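Local coordinates for virulence protein vsdE (PDB 5LQ6) that acts as a cysteine hydrolase, a Salmonella virulence effector that suppresses the host's immune responses, at residues Ser17-Lys22 with Asn30-Ile35. The protein carries 4 engineered substitutions. Sequence-based numbering, arbitrary orientation.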
loop_
_atom_site.group_PDB
_atom_site.type_symbol
_atom_site.label_atom_id
_atom_site.label_comp_id
_atom_site.label_asym_id
_atom_site.label_seq_id
_atom_site.Cartn_x
_atom_site.Cartn_y
_atom_site.Cartn_z
ATOM N N SER A 17 -7.947 -12.825 -15.029
ATOM C CA SER A 17 -7.784 -14.266 -15.195
ATOM C C SER A 17 -7.563 -14.936 -13.836
ATOM O O SER A 17 -8.156 -15.955 -13.517
ATOM C CB SER A 17 -6.716 -14.625 -16.203
ATOM O OG SER A 17 -5.446 -14.165 -15.894
ATOM N N ARG A 18 -6.702 -14.335 -13.022
ATOM C CA ARG A 18 -6.418 -14.949 -11.694
ATOM C C ARG A 18 -7.608 -14.969 -10.780
ATOM O O ARG A 18 -7.895 -15.970 -10.137
ATOM C CB ARG A 18 -5.231 -14.234 -11.053
ATOM C CG ARG A 18 -3.905 -14.488 -11.729
ATOM C CD ARG A 18 -2.706 -13.926 -10.973
ATOM N NE ARG A 18 -2.714 -12.460 -10.989
ATOM C CZ ARG A 18 -2.012 -11.705 -11.809
ATOM N NH1 ARG A 18 -1.240 -12.243 -12.733
ATOM N NH2 ARG A 18 -2.078 -10.360 -11.701
ATOM N N ILE A 19 -8.331 -13.848 -10.721
ATOM C CA ILE A 19 -9.441 -13.706 -9.814
ATOM C C ILE A 19 -10.619 -14.635 -10.157
ATOM O O ILE A 19 -11.388 -15.059 -9.298
ATOM C CB ILE A 19 -9.815 -12.196 -9.727
ATOM C CG1 ILE A 19 -10.307 -11.822 -8.361
ATOM C CG2 ILE A 19 -10.731 -11.765 -10.883
ATOM C CD1 ILE A 19 -10.539 -10.329 -8.271
ATOM N N ASN A 20 -10.735 -15.009 -11.435
ATOM C CA ASN A 20 -11.794 -15.910 -11.853
ATOM C C ASN A 20 -11.375 -17.372 -11.987
ATOM O O ASN A 20 -12.165 -18.224 -12.380
ATOM C CB ASN A 20 -12.328 -15.439 -13.227
ATOM C CG ASN A 20 -13.147 -14.191 -13.126
ATOM O OD1 ASN A 20 -14.154 -14.232 -12.487
ATOM N ND2 ASN A 20 -12.689 -13.084 -13.692
ATOM N N SER A 21 -10.106 -17.677 -11.655
ATOM C CA SER A 21 -9.608 -19.026 -11.931
ATOM C C SER A 21 -10.188 -20.081 -10.998
ATOM O O SER A 21 -10.565 -19.785 -9.891
ATOM C CB SER A 21 -8.114 -18.998 -11.904
ATOM O OG SER A 21 -7.706 -18.752 -10.635
ATOM N N LYS A 22 -10.206 -21.309 -11.489
ATOM C CA LYS A 22 -10.764 -22.410 -10.724
ATOM C C LYS A 22 -9.681 -23.089 -9.882
ATOM O O LYS A 22 -10.027 -23.850 -8.964
ATOM C CB LYS A 22 -11.408 -23.432 -11.659
ATOM C CG LYS A 22 -12.580 -22.900 -12.487
ATOM C CD LYS A 22 -13.608 -22.143 -11.671
ATOM C CE LYS A 22 -14.919 -21.944 -12.468
ATOM N NZ LYS A 22 -15.111 -20.629 -13.178
ATOM N N ASN A 30 -13.540 -17.882 -0.189
ATOM C CA ASN A 30 -14.396 -16.801 0.266
ATOM C C ASN A 30 -13.651 -15.489 0.165
ATOM O O ASN A 30 -14.200 -14.498 -0.302
ATOM C CB ASN A 30 -14.912 -17.066 1.678
ATOM C CG ASN A 30 -15.904 -18.226 1.723
ATOM O OD1 ASN A 30 -16.562 -18.557 0.721
ATOM N ND2 ASN A 30 -16.017 -18.856 2.890
ATOM N N GLU A 31 -12.385 -15.513 0.578
ATOM C CA GLU A 31 -11.492 -14.389 0.446
ATOM C C GLU A 31 -11.363 -13.871 -0.987
ATOM O O GLU A 31 -11.427 -12.668 -1.234
ATOM C CB GLU A 31 -10.131 -14.812 0.951
ATOM C CG GLU A 31 -9.144 -13.687 1.070
ATOM C CD GLU A 31 -8.165 -13.860 2.223
ATOM O OE1 GLU A 31 -8.257 -14.846 3.013
ATOM O OE2 GLU A 31 -7.270 -12.998 2.305
ATOM N N VAL A 32 -11.147 -14.778 -1.924
ATOM C CA VAL A 32 -11.060 -14.393 -3.327
ATOM C C VAL A 32 -12.374 -13.795 -3.806
ATOM O O VAL A 32 -12.383 -12.836 -4.599
ATOM C CB VAL A 32 -10.586 -15.573 -4.212
ATOM C CG1 VAL A 32 -10.620 -15.200 -5.679
ATOM C CG2 VAL A 32 -9.177 -15.975 -3.831
ATOM N N LYS A 33 -13.490 -14.367 -3.328
ATOM C CA LYS A 33 -14.801 -13.803 -3.634
ATOM C C LYS A 33 -15.007 -12.399 -3.083
ATOM O O LYS A 33 -15.543 -11.528 -3.795
ATOM C CB LYS A 33 -15.927 -14.724 -3.104
ATOM C CG LYS A 33 -16.171 -15.929 -4.006
ATOM C CD LYS A 33 -17.597 -16.461 -3.900
ATOM C CE LYS A 33 -18.010 -17.134 -5.200
ATOM N NZ LYS A 33 -17.023 -18.173 -5.630
ATOM N N ARG A 34 -14.618 -12.180 -1.839
ATOM C CA ARG A 34 -14.669 -10.839 -1.240
ATOM C C ARG A 34 -13.824 -9.853 -2.043
ATOM O O ARG A 34 -14.252 -8.715 -2.330
ATOM C CB ARG A 34 -14.234 -10.857 0.212
ATOM C CG ARG A 34 -15.276 -11.446 1.145
ATOM C CD ARG A 34 -14.782 -11.421 2.592
ATOM N NE ARG A 34 -13.781 -12.464 2.886
ATOM C CZ ARG A 34 -14.024 -13.624 3.513
ATOM N NH1 ARG A 34 -15.250 -13.933 3.937
ATOM N NH2 ARG A 34 -13.034 -14.492 3.719
ATOM N N ILE A 35 -12.644 -10.305 -2.478
ATOM C CA ILE A 35 -11.822 -9.456 -3.321
ATOM C C ILE A 35 -12.482 -9.146 -4.655
ATOM O O ILE A 35 -12.511 -7.974 -5.091
ATOM C CB ILE A 35 -10.395 -10.028 -3.529
ATOM C CG1 ILE A 35 -9.668 -10.111 -2.182
ATOM C CG2 ILE A 35 -9.615 -9.183 -4.524
ATOM C CD1 ILE A 35 -8.493 -11.059 -2.171
#
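Ile19 reaches across to Val32 and Ile35 with one arm of its side chain, and the side chains meet by apolar contacts alone. From CB, which makes no close approach itself, the branches part. With CG2 set between the backbone N and the carbonyl carbon (chi1 -146°, well off a staggered value), it is CG1 that is left to lead over to Val32, where it lies 4.3 Å from CG1 of that residue. The chain then runs on almost fully extended to CD1, which comes to 4.0 Å from Ile35 CG2, the two isoleucine side chains crossing at a slant.

Val32 and Ile35, three residues apart on the same side of their helix, receive this arm in succession. In each, the methyl group anti to the backbone N makes the contact. Val32 CG1 also lies against the carbonyl oxygen of Ile19, 3.7 Å from its O, so the valine meets both main chain and side chain of one residue.

Two residues further on, Ser21 turns back to Arg18 O, which accepts two bonds from it, both from the same face of its carbonyl plane: OG at 2.8 Å and the backbone N at 3.2 Å. The hydroxyl arrives at a bent C=O...OG angle of 134°, and this double grip ties the chain back on itself.

Ile114 of helix 108-116 covers both isoleucines, and Arg18 NE bonds to its backbone O; Ile24 of the connecting loop packs on Val32. The result is a helix-loop-helix unit with a small aliphatic core, in the helical N-terminal region of a protein that belongs, by its family, to the papain-like clan of cysteine peptidases, remote from the centre of the chain.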